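Local coordinates for protein osa (Shigella flexneri, PDB 4O7K) that acts as a plasmid fertility inhibition factor of the ParB/Srx superfamily and suppresses the oncogenicity of Agrobacterium tumefaciens, at residues Trp6-Ala11 with Leu83-Ser88; Pro33-Asn38 with Ile68-Gly73; Val43-Pro48 with Ser180-Gln185; Ala75-Trp80 with Cys91-Asp96. The protein carries 1 engineered substitution. One frame throughout, in Å; residues are numbered along the deposited sequence. Where two conformers were deposited one is given.

Contact 1. Residues Trp6-Ala11 with Leu83-Ser88. Engineered in segment 6-11: W6 (natural residue Arg).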
loop_
_atom_site.group_PDB
_atom_site.type_symbol
_atom_site.label_atom_id
_atom_site.label_comp_id
_atom_site.label_asym_id
_atom_site.label_seq_id
_atom_site.Cartn_x
_atom_site.Cartn_y
_atom_site.Cartn_z
ATOM N N TRP A 6 9.665 25.048 1.421
ATOM C CA TRP A 6 10.258 24.121 0.462
ATOM C C TRP A 6 9.512 22.792 0.473
ATOM O O TRP A 6 9.087 22.294 -0.572
ATOM C CB TRP A 6 11.746 23.894 0.774
ATOM C CG TRP A 6 12.405 22.795 -0.044
ATOM C CD1 TRP A 6 12.213 21.446 0.084
ATOM C CD2 TRP A 6 13.384 22.958 -1.082
ATOM N NE1 TRP A 6 12.990 20.765 -0.821
ATOM C CE2 TRP A 6 13.721 21.668 -1.548
ATOM C CE3 TRP A 6 14.006 24.067 -1.666
ATOM C CZ2 TRP A 6 14.648 21.457 -2.571
ATOM C CZ3 TRP A 6 14.927 23.855 -2.683
ATOM C CH2 TRP A 6 15.238 22.560 -3.125
ATOM N N ARG A 7 9.361 22.226 1.660
ATOM C CA ARG A 7 8.759 20.909 1.795
ATOM C C ARG A 7 7.279 20.909 1.416
ATOM O O ARG A 7 6.800 19.966 0.792
ATOM C CB ARG A 7 8.982 20.384 3.216
ATOM C CG ARG A 7 10.439 19.973 3.443
ATOM C CD ARG A 7 10.639 19.188 4.734
ATOM N NE ARG A 7 10.813 20.070 5.881
ATOM C CZ ARG A 7 9.894 20.271 6.821
ATOM N NH1 ARG A 7 8.726 19.643 6.755
ATOM N NH2 ARG A 7 10.144 21.101 7.829
ATOM N N ARG A 8 6.564 21.977 1.750
ATOM C CA ARG A 8 5.159 22.088 1.356
ATOM C C ARG A 8 4.987 22.249 -0.150
ATOM O O ARG A 8 4.076 21.674 -0.741
ATOM C CB ARG A 8 4.482 23.262 2.071
ATOM C CG ARG A 8 4.323 23.053 3.562
ATOM C CD ARG A 8 3.062 23.717 4.063
ATOM N NE ARG A 8 3.337 24.638 5.154
ATOM C CZ ARG A 8 2.406 25.135 5.957
ATOM N NH1 ARG A 8 2.744 25.972 6.929
ATOM N NH2 ARG A 8 1.136 24.791 5.788
ATOM N N CYS A 9 5.841 23.055 -0.765
ATOM C CA CYS A 9 5.722 23.290 -2.199
ATOM C C CYS A 9 6.018 22.010 -2.971
ATOM O O CYS A 9 5.351 21.696 -3.959
ATOM C CB CYS A 9 6.656 24.412 -2.643
ATOM S SG CYS A 9 6.150 26.074 -2.128
ATOM N N ARG A 10 7.013 21.267 -2.498
ATOM C CA ARG A 10 7.416 20.018 -3.137
ATOM C C ARG A 10 6.281 19.002 -3.093
ATOM O O ARG A 10 5.963 18.356 -4.099
ATOM C CB ARG A 10 8.660 19.445 -2.455
ATOM C CG ARG A 10 9.489 18.543 -3.342
ATOM C CD ARG A 10 10.882 18.333 -2.759
ATOM N NE ARG A 10 11.862 17.986 -3.786
ATOM C CZ ARG A 10 12.782 17.034 -3.653
ATOM N NH1 ARG A 10 12.857 16.330 -2.529
ATOM N NH2 ARG A 10 13.628 16.781 -4.645
ATOM N N ALA A 11 5.672 18.873 -1.918
ATOM C CA ALA A 11 4.555 17.954 -1.721
ATOM C C ALA A 11 3.374 18.321 -2.619
ATOM O O ALA A 11 2.751 17.454 -3.246
ATOM C CB ALA A 11 4.128 17.947 -0.253
ATOM N N LEU A 83 -1.369 13.576 4.299
ATOM C CA LEU A 83 -1.116 13.681 5.719
ATOM C C LEU A 83 -0.412 14.998 6.023
ATOM O O LEU A 83 -0.510 15.517 7.126
ATOM C CB LEU A 83 -0.257 12.524 6.223
ATOM C CG LEU A 83 -0.893 11.262 6.785
ATOM C CD1 LEU A 83 0.154 10.502 7.602
ATOM C CD2 LEU A 83 -2.132 11.563 7.607
ATOM N N GLY A 84 0.313 15.522 5.042
ATOM C CA GLY A 84 1.066 16.746 5.230
ATOM C C GLY A 84 2.534 16.451 5.459
ATOM O O GLY A 84 2.934 15.287 5.477
ATOM N N VAL A 85 3.338 17.494 5.652
ATOM C CA VAL A 85 4.793 17.329 5.667
ATOM C C VAL A 85 5.424 17.263 7.056
ATOM O O VAL A 85 6.597 16.904 7.189
ATOM C CB VAL A 85 5.487 18.468 4.891
ATOM C CG1 VAL A 85 5.186 18.355 3.408
ATOM C CG2 VAL A 85 5.063 19.817 5.433
ATOM N N GLU A 86 4.660 17.599 8.087
ATOM C CA GLU A 86 5.231 17.683 9.429
ATOM C C GLU A 86 4.910 16.461 10.280
ATOM O O GLU A 86 5.586 16.193 11.267
ATOM C CB GLU A 86 4.747 18.956 10.119
ATOM C CG GLU A 86 4.347 20.041 9.132
ATOM C CD GLU A 86 3.877 21.309 9.804
ATOM O OE1 GLU A 86 4.664 21.903 10.572
ATOM O OE2 GLU A 86 2.722 21.714 9.554
ATOM N N ASP A 87 3.885 15.717 9.881
ATOM C CA ASP A 87 3.488 14.492 10.568
ATOM C C ASP A 87 4.686 13.567 10.790
ATOM O O ASP A 87 5.562 13.468 9.936
ATOM C CB ASP A 87 2.411 13.767 9.747
ATOM C CG ASP A 87 1.461 12.953 10.606
ATOM O OD1 ASP A 87 1.902 11.930 11.174
ATOM O OD2 ASP A 87 0.270 13.326 10.693
ATOM N N SER A 88 4.737 12.885 11.928
ATOM C CA SER A 88 5.772 11.881 12.111
ATOM C C SER A 88 5.624 10.749 11.070
ATOM O O SER A 88 6.578 10.019 10.790
ATOM C CB SER A 88 5.720 11.294 13.518
ATOM O OG SER A 88 4.676 10.342 13.625
#
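V85 meets segment 6-11 of helix 4-24 through all three of its side-chain carbons. The bond from CA to CB of V85 is directed toward the helix, and CB lies 3.9 Å from NH1 of R7. The first branch, CG1, is held beside the backbone N of V85 and anti to the carbonyl carbon (chi1 -68°); from there it reaches 3.5 Å from the backbone O of R7 and 3.8 Å from CB of A11, one helical turn further on. Here the loop that follows helix 73-81 leans on the N-terminal helix, a helix-to-loop contact at the surface. The other branch, CG2, goes to the two arginines: it lies 3.8 Å from CG of R8, the two side chains crossing at about a right angle, and 3.9 Å from NH1 of R7. That NH1 is also 3.5 Å from the backbone O of V85, at an angle too poor for a hydrogen bond. L4, one turn before R8 on helix 4-24, touches V85 as well.

Contact 2. Residues Pro33-Asn38 with Ile68-Gly73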
loop_
_atom_site.group_PDB
_atom_site.type_symbol
_atom_site.label_atom_id
_atom_site.label_comp_id
_atom_site.label_asym_id
_atom_site.label_seq_id
_atom_site.Cartn_x
_atom_site.Cartn_y
_atom_site.Cartn_z
ATOM N N PRO A 33 -2.217 -7.945 -7.960
ATOM C CA PRO A 33 -1.559 -9.026 -7.223
ATOM C C PRO A 33 -2.254 -10.353 -7.537
ATOM O O PRO A 33 -3.454 -10.362 -7.795
ATOM C CB PRO A 33 -1.721 -8.626 -5.750
ATOM C CG PRO A 33 -2.784 -7.577 -5.725
ATOM C CD PRO A 33 -2.748 -6.895 -7.074
ATOM N N GLN A 34 -1.499 -11.445 -7.542
ATOM C CA GLN A 34 -2.064 -12.752 -7.856
ATOM C C GLN A 34 -2.052 -13.640 -6.626
ATOM O O GLN A 34 -0.991 -13.890 -6.045
ATOM C CB GLN A 34 -1.287 -13.421 -8.995
ATOM C CG GLN A 34 -1.216 -12.592 -10.262
ATOM C CD GLN A 34 -0.241 -13.182 -11.273
ATOM O OE1 GLN A 34 0.679 -13.913 -10.906
ATOM N NE2 GLN A 34 -0.435 -12.859 -12.541
ATOM N N ILE A 35 -3.227 -14.108 -6.219
ATOM C CA ILE A 35 -3.294 -15.058 -5.123
ATOM C C ILE A 35 -2.656 -16.364 -5.581
ATOM O O ILE A 35 -3.005 -16.881 -6.635
ATOM C CB ILE A 35 -4.727 -15.304 -4.667
ATOM C CG1 ILE A 35 -5.249 -14.063 -3.929
ATOM C CG2 ILE A 35 -4.776 -16.521 -3.755
ATOM C CD1 ILE A 35 -6.681 -14.169 -3.502
ATOM N N VAL A 36 -1.702 -16.875 -4.810
ATOM C CA VAL A 36 -0.992 -18.082 -5.235
ATOM C C VAL A 36 -0.986 -19.168 -4.182
ATOM O O VAL A 36 -1.036 -18.887 -2.990
ATOM C CB VAL A 36 0.483 -17.782 -5.617
ATOM C CG1 VAL A 36 0.557 -17.035 -6.942
ATOM C CG2 VAL A 36 1.197 -17.025 -4.499
ATOM N N PRO A 37 -0.934 -20.432 -4.631
ATOM C CA PRO A 37 -0.630 -21.544 -3.727
ATOM C C PRO A 37 0.736 -21.337 -3.069
ATOM O O PRO A 37 1.656 -20.793 -3.703
ATOM C CB PRO A 37 -0.612 -22.767 -4.660
ATOM C CG PRO A 37 -1.394 -22.362 -5.856
ATOM C CD PRO A 37 -1.161 -20.886 -6.016
ATOM N N ASN A 38 0.871 -21.760 -1.819
ATOM C CA ASN A 38 2.135 -21.606 -1.108
ATOM C C ASN A 38 2.355 -22.722 -0.090
ATOM O O ASN A 38 1.418 -23.432 0.261
ATOM C CB ASN A 38 2.193 -20.235 -0.418
ATOM C CG ASN A 38 1.021 -20.000 0.512
ATOM O OD1 ASN A 38 1.090 -20.296 1.703
ATOM N ND2 ASN A 38 -0.065 -19.463 -0.029
ATOM N N ILE A 68 -9.327 -6.688 3.729
ATOM C CA ILE A 68 -8.305 -6.390 2.742
ATOM C C ILE A 68 -8.834 -5.388 1.725
ATOM O O ILE A 68 -9.958 -5.506 1.235
ATOM C CB ILE A 68 -7.822 -7.667 2.038
ATOM C CG1 ILE A 68 -6.945 -8.480 3.006
ATOM C CG2 ILE A 68 -7.040 -7.312 0.780
ATOM C CD1 ILE A 68 -6.920 -9.956 2.702
ATOM N N VAL A 69 -8.013 -4.389 1.430
ATOM C CA VAL A 69 -8.291 -3.466 0.348
ATOM C C VAL A 69 -7.131 -3.531 -0.648
ATOM O O VAL A 69 -5.959 -3.405 -0.272
ATOM C CB VAL A 69 -8.470 -2.020 0.847
ATOM C CG1 VAL A 69 -8.865 -1.103 -0.300
ATOM C CG2 VAL A 69 -9.511 -1.975 1.978
ATOM N N TYR A 70 -7.460 -3.758 -1.910
ATOM C CA TYR A 70 -6.461 -3.679 -2.971
ATOM C C TYR A 70 -6.396 -2.241 -3.423
ATOM O O TYR A 70 -7.392 -1.694 -3.901
ATOM C CB TYR A 70 -6.818 -4.591 -4.141
ATOM C CG TYR A 70 -6.868 -6.045 -3.753
ATOM C CD1 TYR A 70 -5.709 -6.733 -3.412
ATOM C CD2 TYR A 70 -8.075 -6.723 -3.701
ATOM C CE1 TYR A 70 -5.753 -8.062 -3.038
ATOM C CE2 TYR A 70 -8.133 -8.041 -3.322
ATOM C CZ TYR A 70 -6.970 -8.707 -3.004
ATOM O OH TYR A 70 -7.037 -10.023 -2.641
ATOM N N VAL A 71 -5.240 -1.608 -3.265
ATOM C CA VAL A 71 -5.188 -0.189 -3.565
ATOM C C VAL A 71 -4.388 0.119 -4.816
ATOM O O VAL A 71 -3.420 -0.563 -5.166
ATOM C CB VAL A 71 -4.609 0.653 -2.380
ATOM C CG1 VAL A 71 -5.438 0.438 -1.115
ATOM C CG2 VAL A 71 -3.155 0.321 -2.125
ATOM N N ASN A 72 -4.849 1.147 -5.505
ATOM C CA ASN A 72 -4.102 1.784 -6.562
ATOM C C ASN A 72 -2.901 2.479 -5.931
ATOM O O ASN A 72 -3.062 3.448 -5.178
ATOM C CB ASN A 72 -5.018 2.771 -7.293
ATOM C CG ASN A 72 -4.325 3.507 -8.411
ATOM O OD1 ASN A 72 -3.172 3.922 -8.288
ATOM N ND2 ASN A 72 -5.039 3.694 -9.514
ATOM N N GLY A 73 -1.700 1.986 -6.219
ATOM C CA GLY A 73 -0.486 2.547 -5.635
ATOM C C GLY A 73 -0.365 4.062 -5.710
ATOM O O GLY A 73 -0.055 4.718 -4.709
#
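P33 and I35 touch a single residue of strand 68-72, Y70, and the contact brings the outermost strand 34-35 of the five-stranded mixed sheet, and the proline just before it, against the central strand of the three-stranded antiparallel one. Across the contact the interaction is apolar. CG of P33 sits 3.8 Å from CD1 and 4.0 Å from CE1 of Y70, so the CG corner of the pyrrolidine meets the CD1-CE1 bond of the ring at a slant. I35 adds a looser touch through its far end, CD1, which stops 4.2 Å from OH of Y70. Within the strand, CG2 of I68 lies 4.0 Å above one face of the tyrosine ring, toward its rim.

Polar bonds do not pass between the two segments. The phenol OH accepts a hydrogen bond from NE1 of W45, whose ring meets that of Y70 nearly at right angles; this bond fixes the oxygen end of the ring. At the far end of segment 33-38, ND2 of N38 bonds to O of E42 and also donates to O of V36 at 3.2 Å, with an N-H...O angle of 155° and the acceptor close to the plane of the amide.

Contact 3. Residues Val43-Pro48 with Ser180-Gln185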
loop_
_atom_site.group_PDB
_atom_site.type_symbol
_atom_site.label_atom_id
_atom_site.label_comp_id
_atom_site.label_asym_id
_atom_site.label_seq_id
_atom_site.Cartn_x
_atom_site.Cartn_y
_atom_site.Cartn_z
ATOM N N VAL A 43 -2.887 -16.897 3.225
ATOM C CA VAL A 43 -3.131 -16.170 1.994
ATOM C C VAL A 43 -1.843 -15.480 1.575
ATOM O O VAL A 43 -1.261 -14.714 2.343
ATOM C CB VAL A 43 -4.254 -15.153 2.154
ATOM C CG1 VAL A 43 -4.436 -14.355 0.867
ATOM C CG2 VAL A 43 -5.543 -15.869 2.536
ATOM N N VAL A 44 -1.385 -15.784 0.365
ATOM C CA VAL A 44 -0.172 -15.184 -0.170
ATOM C C VAL A 44 -0.427 -14.632 -1.563
ATOM O O VAL A 44 -1.080 -15.280 -2.385
ATOM C CB VAL A 44 0.988 -16.200 -0.221
ATOM C CG1 VAL A 44 2.192 -15.610 -0.959
ATOM C CG2 VAL A 44 1.377 -16.625 1.192
ATOM N N TRP A 45 0.060 -13.422 -1.820
ATOM C CA TRP A 45 0.030 -12.870 -3.170
ATOM C C TRP A 45 1.414 -12.798 -3.780
ATOM O O TRP A 45 2.392 -12.501 -3.097
ATOM C CB TRP A 45 -0.553 -11.467 -3.194
ATOM C CG TRP A 45 -1.949 -11.315 -2.760
ATOM C CD1 TRP A 45 -3.060 -11.312 -3.550
ATOM C CD2 TRP A 45 -2.401 -11.066 -1.425
ATOM N NE1 TRP A 45 -4.184 -11.105 -2.787
ATOM C CE2 TRP A 45 -3.807 -10.946 -1.479
ATOM C CE3 TRP A 45 -1.757 -10.949 -0.190
ATOM C CZ2 TRP A 45 -4.578 -10.706 -0.338
ATOM C CZ3 TRP A 45 -2.530 -10.703 0.944
ATOM C CH2 TRP A 45 -3.924 -10.596 0.855
ATOM N N ARG A 46 1.472 -13.057 -5.085
ATOM C CA ARG A 46 2.606 -12.684 -5.901
ATOM C C ARG A 46 2.353 -11.273 -6.409
ATOM O O ARG A 46 1.262 -10.972 -6.900
ATOM C CB ARG A 46 2.782 -13.666 -7.073
ATOM C CG ARG A 46 3.824 -13.216 -8.092
ATOM C CD ARG A 46 3.839 -14.070 -9.372
ATOM N NE ARG A 46 4.742 -13.458 -10.347
ATOM C CZ ARG A 46 4.360 -12.761 -11.415
ATOM N NH1 ARG A 46 3.072 -12.611 -11.711
ATOM N NH2 ARG A 46 5.279 -12.211 -12.196
ATOM N N LEU A 47 3.343 -10.398 -6.278
ATOM C CA LEU A 47 3.199 -9.032 -6.783
ATOM C C LEU A 47 4.245 -8.787 -7.862
ATOM O O LEU A 47 5.440 -8.884 -7.598
ATOM C CB LEU A 47 3.340 -7.999 -5.647
ATOM C CG LEU A 47 2.228 -7.917 -4.598
ATOM C CD1 LEU A 47 2.372 -9.064 -3.620
ATOM C CD2 LEU A 47 2.320 -6.607 -3.838
ATOM N N PRO A 48 3.795 -8.493 -9.092
ATOM C CA PRO A 48 4.736 -8.127 -10.155
ATOM C C PRO A 48 5.446 -6.835 -9.778
ATOM O O PRO A 48 4.787 -5.928 -9.264
ATOM C CB PRO A 48 3.842 -7.916 -11.381
ATOM C CG PRO A 48 2.491 -8.500 -11.011
ATOM C CD PRO A 48 2.391 -8.400 -9.525
ATOM N N SER A 180 -11.411 -13.126 6.872
ATOM C CA SER A 180 -11.984 -14.445 7.135
ATOM C C SER A 180 -12.624 -15.049 5.879
ATOM O O SER A 180 -12.505 -16.247 5.625
ATOM C CB SER A 180 -13.015 -14.355 8.267
ATOM O OG SER A 180 -14.125 -13.580 7.863
ATOM N N LYS A 181 -13.300 -14.217 5.095
ATOM C CA LYS A 181 -13.963 -14.688 3.893
ATOM C C LYS A 181 -12.938 -15.054 2.816
ATOM O O LYS A 181 -13.107 -16.043 2.091
ATOM C CB LYS A 181 -14.938 -13.633 3.368
ATOM C CG LYS A 181 -15.701 -14.051 2.110
ATOM C CD LYS A 181 -16.792 -13.042 1.778
ATOM C CE LYS A 181 -17.646 -13.492 0.601
ATOM N NZ LYS A 181 -16.911 -13.406 -0.691
ATOM N N LEU A 182 -11.872 -14.264 2.714
ATOM C CA LEU A 182 -10.845 -14.535 1.710
ATOM C C LEU A 182 -10.106 -15.825 2.058
ATOM O O LEU A 182 -9.875 -16.672 1.184
ATOM C CB LEU A 182 -9.856 -13.367 1.591
ATOM C CG LEU A 182 -8.823 -13.548 0.473
ATOM C CD1 LEU A 182 -9.514 -13.730 -0.867
ATOM C CD2 LEU A 182 -7.858 -12.388 0.393
ATOM N N ARG A 183 -9.745 -15.976 3.332
ATOM C CA ARG A 183 -9.071 -17.193 3.784
ATOM C C ARG A 183 -9.915 -18.421 3.442
ATOM O O ARG A 183 -9.414 -19.418 2.912
ATOM C CB ARG A 183 -8.793 -17.126 5.287
ATOM C CG ARG A 183 -7.554 -16.315 5.640
ATOM C CD ARG A 183 -7.416 -16.106 7.143
ATOM N NE ARG A 183 -6.181 -15.405 7.484
ATOM C CZ ARG A 183 -5.968 -14.792 8.649
ATOM N NH1 ARG A 183 -6.909 -14.791 9.583
ATOM N NH2 ARG A 183 -4.816 -14.176 8.886
ATOM N N GLU A 184 -11.209 -18.328 3.713
ATOM C CA GLU A 184 -12.119 -19.430 3.441
ATOM C C GLU A 184 -12.239 -19.719 1.936
ATOM O O GLU A 184 -12.267 -20.876 1.539
ATOM C CB GLU A 184 -13.491 -19.129 4.064
ATOM C CG GLU A 184 -14.702 -19.697 3.338
ATOM C CD GLU A 184 -15.996 -19.491 4.125
ATOM O OE1 GLU A 184 -16.216 -18.373 4.654
ATOM O OE2 GLU A 184 -16.796 -20.450 4.213
ATOM N N GLN A 185 -12.312 -18.681 1.105
ATOM C CA GLN A 185 -12.356 -18.878 -0.346
ATOM C C GLN A 185 -11.095 -19.565 -0.868
ATOM O O GLN A 185 -11.172 -20.494 -1.667
ATOM C CB GLN A 185 -12.529 -17.549 -1.075
ATOM C CG GLN A 185 -13.910 -16.942 -1.016
ATOM C CD GLN A 185 -13.970 -15.619 -1.758
ATOM O OE1 GLN A 185 -12.952 -14.941 -1.922
ATOM N NE2 GLN A 185 -15.163 -15.239 -2.200
#
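The indole of W45 is approached obliquely by L182 of segment 180-185 of helix 179-189, which runs against the direction of the tryptophan side chain and ends with CD2 3.8 Å from CZ2 of the six-membered ring. One face of the indole carries CG1 of V43, two residues earlier on its own strand segment, 3.8 Å above the plane and set toward the rim. The L182 methyl lies 4.0 Å from CG1 of V43, so CD2 of L182 touches both the ring and the valine methyl that rests on it. V43 divides its branches between two helix residues. With CG1 anti to the backbone N (chi1 177°), CG1 faces L182 while CG2 turns to R183, 3.7 Å from its CG and 4.0 Å from its CA.

R183 therefore contributes the aliphatic base of its side chain to the contact. Beyond CG the chain runs extended to NE and delivers the guanidinium to Q64, A59 and A62, which accept hydrogen bonds from NH1 and NH2. I68 and Y70 of the strand 67-72 and I35 also touch L182, which makes this leucine a shared meeting point of two sheets. Such a layer, with the C-terminal helix laid by its apolar side against side chains of strand 44-47 and of the residue leading into it, is helix-on-sheet packing of an alpha/beta fold.

Contact 4. Residues Ala75-Trp80 with Cys91-Asp96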
loop_
_atom_site.group_PDB
_atom_site.type_symbol
_atom_site.label_atom_id
_atom_site.label_comp_id
_atom_site.label_asym_id
_atom_site.label_seq_id
_atom_site.Cartn_x
_atom_site.Cartn_y
_atom_site.Cartn_z
ATOM N N ALA A 75 -2.756 6.254 -6.106
ATOM C CA ALA A 75 -3.798 6.883 -5.293
ATOM C C ALA A 75 -3.447 6.797 -3.811
ATOM O O ALA A 75 -3.705 7.731 -3.041
ATOM C CB ALA A 75 -5.135 6.240 -5.554
ATOM N N PHE A 76 -2.880 5.663 -3.419
ATOM C CA PHE A 76 -2.476 5.429 -2.037
ATOM C C PHE A 76 -1.380 6.416 -1.655
ATOM O O PHE A 76 -1.434 7.038 -0.590
ATOM C CB PHE A 76 -2.004 3.980 -1.874
ATOM C CG PHE A 76 -1.574 3.623 -0.482
ATOM C CD1 PHE A 76 -2.488 3.123 0.435
ATOM C CD2 PHE A 76 -0.248 3.752 -0.099
ATOM C CE1 PHE A 76 -2.086 2.766 1.709
ATOM C CE2 PHE A 76 0.159 3.391 1.172
ATOM C CZ PHE A 76 -0.765 2.905 2.078
ATOM N N TYR A 77 -0.398 6.543 -2.551
ATOM C CA TYR A 77 0.701 7.488 -2.418
ATOM C C TYR A 77 0.160 8.903 -2.219
ATOM O O TYR A 77 0.573 9.600 -1.296
ATOM C CB TYR A 77 1.592 7.403 -3.662
ATOM C CG TYR A 77 2.825 8.289 -3.705
ATOM C CD1 TYR A 77 3.417 8.792 -2.544
ATOM C CD2 TYR A 77 3.408 8.602 -4.929
ATOM C CE1 TYR A 77 4.556 9.593 -2.619
ATOM C CE2 TYR A 77 4.524 9.390 -5.013
ATOM C CZ TYR A 77 5.097 9.886 -3.866
ATOM O OH TYR A 77 6.214 10.668 -3.987
ATOM N N ARG A 78 -0.765 9.313 -3.084
ATOM C CA ARG A 78 -1.375 10.643 -2.990
ATOM C C ARG A 78 -2.091 10.875 -1.663
ATOM O O ARG A 78 -1.958 11.939 -1.050
ATOM C CB ARG A 78 -2.358 10.858 -4.139
ATOM C CG ARG A 78 -3.103 12.178 -4.068
ATOM C CD ARG A 78 -4.056 12.354 -5.238
ATOM N NE ARG A 78 -4.732 13.651 -5.182
ATOM C CZ ARG A 78 -5.856 13.880 -4.509
ATOM N NH1 ARG A 78 -6.443 12.902 -3.833
ATOM N NH2 ARG A 78 -6.396 15.089 -4.511
ATOM N N ALA A 79 -2.861 9.887 -1.225
ATOM C CA ALA A 79 -3.596 10.001 0.034
ATOM C C ALA A 79 -2.638 10.086 1.223
ATOM O O ALA A 79 -2.898 10.788 2.214
ATOM C CB ALA A 79 -4.548 8.824 0.195
ATOM N N TRP A 80 -1.514 9.386 1.114
ATOM C CA TRP A 80 -0.485 9.412 2.153
ATOM C C TRP A 80 0.175 10.791 2.214
ATOM O O TRP A 80 0.386 11.340 3.292
ATOM C CB TRP A 80 0.555 8.314 1.893
ATOM C CG TRP A 80 1.552 8.093 2.986
ATOM C CD1 TRP A 80 1.652 8.776 4.181
ATOM C CD2 TRP A 80 2.616 7.138 2.977
ATOM N NE1 TRP A 80 2.711 8.282 4.914
ATOM C CE2 TRP A 80 3.324 7.280 4.197
ATOM C CE3 TRP A 80 3.047 6.163 2.055
ATOM C CZ2 TRP A 80 4.421 6.488 4.523
ATOM C CZ3 TRP A 80 4.135 5.374 2.379
ATOM C CH2 TRP A 80 4.813 5.540 3.607
ATOM N N CYS A 91 4.934 11.323 4.442
ATOM C CA CYS A 91 5.430 10.506 3.337
ATOM C C CYS A 91 6.550 11.209 2.582
ATOM O O CYS A 91 6.358 12.319 2.079
ATOM C CB CYS A 91 4.293 10.181 2.389
ATOM S SG CYS A 91 4.781 9.089 1.064
ATOM N N PRO A 92 7.735 10.577 2.514
ATOM C CA PRO A 92 8.807 11.113 1.665
ATOM C C PRO A 92 8.406 11.073 0.191
ATOM O O PRO A 92 7.529 10.283 -0.168
ATOM C CB PRO A 92 9.988 10.161 1.926
ATOM C CG PRO A 92 9.623 9.387 3.158
ATOM C CD PRO A 92 8.126 9.318 3.173
ATOM N N LEU A 93 9.016 11.903 -0.653
ATOM C CA LEU A 93 8.883 11.701 -2.089
ATOM C C LEU A 93 9.448 10.329 -2.435
ATOM O O LEU A 93 10.362 9.845 -1.766
ATOM C CB LEU A 93 9.614 12.778 -2.891
ATOM C CG LEU A 93 9.115 14.225 -2.866
ATOM C CD1 LEU A 93 9.935 15.042 -3.847
ATOM C CD2 LEU A 93 7.634 14.317 -3.196
ATOM N N LYS A 94 8.899 9.715 -3.474
ATOM C CA LYS A 94 9.373 8.422 -3.958
ATOM C C LYS A 94 10.894 8.388 -4.088
ATOM O O LYS A 94 11.543 7.483 -3.574
ATOM C CB LYS A 94 8.727 8.100 -5.304
ATOM C CG LYS A 94 7.877 6.861 -5.289
ATOM C CD LYS A 94 6.767 6.926 -6.341
ATOM C CE LYS A 94 7.295 6.728 -7.745
ATOM N NZ LYS A 94 6.164 6.632 -8.724
ATOM N N GLN A 95 11.462 9.407 -4.728
ATOM C CA GLN A 95 12.909 9.473 -4.937
ATOM C C GLN A 95 13.708 9.413 -3.646
ATOM O O GLN A 95 14.878 9.043 -3.666
ATOM C CB GLN A 95 13.286 10.741 -5.711
ATOM C CG GLN A 95 12.753 12.032 -5.118
ATOM C CD GLN A 95 13.013 13.238 -6.014
ATOM O OE1 GLN A 95 14.015 13.944 -5.859
ATOM N NE2 GLN A 95 12.111 13.472 -6.965
ATOM N N ASP A 96 13.083 9.770 -2.526
ATOM C CA ASP A 96 13.793 9.823 -1.259
ATOM C C ASP A 96 13.458 8.649 -0.356
ATOM O O ASP A 96 14.070 8.471 0.699
ATOM C CB ASP A 96 13.482 11.131 -0.531
ATOM C CG ASP A 96 13.977 12.342 -1.287
ATOM O OD1 ASP A 96 15.076 12.264 -1.872
ATOM O OD2 ASP A 96 13.264 13.365 -1.303
HETATM O O HOH W 1 2.720 12.776 4.096
#
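C91 sets both CB and SG over one face of the W80 indole: its CB stands 3.3 Å from the centroid of the five-membered ring, only 2° off the ring normal, a CH-pi contact directly over the face. Its SG continues over the same face to the six-membered ring, 3.7 Å from that centroid. With SG anti to the backbone N (chi1 -176°), the sulfur also reaches Y77, but there it comes to the edge of the ring, 3.7 Å from CE1. The SG of one cysteine thus lies over the face of one aromatic and at the edge of another, joining helix 73-81 to the loop beyond it.

Next to this, the backbone N of K94 donates to the Y77 hydroxyl, 2.9 Å long with an N-H...O angle of 150°, at the start of the 3-10 segment that begins at residue 94. CD of K94 lies 3.6 Å from CE2 of Y77, while its NZ salt-bridges E150. A water bridges O of W80 and N of C91. OH of Y77 accepts the N-H of K94, consistent with its own proton going to OE2 of E14, so loop and helix 4-24 both hold this buried oxygen.

In the fold
From the N terminus, helix 4-24 opens contact 1, which closes when the loop after helix 73-81 returns to it. Within that loop lies contact 2, bringing strand 34-35 to strand 67-72. Contact 3 starts between the segments of contact 2 and ends at the C-terminal helix, so it crosses contacts 1 and 2 and encloses contact 4. Contact 4 crosses contact 1 and follows contact 2. The contacts form two groups on opposite sides of the chain's centre, joined where strand 67-72 runs into helix 73-81: contacts 2 and 3, about 7 Å apart between centres, share the pairing of 34-35 with 44-47, while contacts 1 and 4, about 11 Å apart, meet where R10 approaches D96.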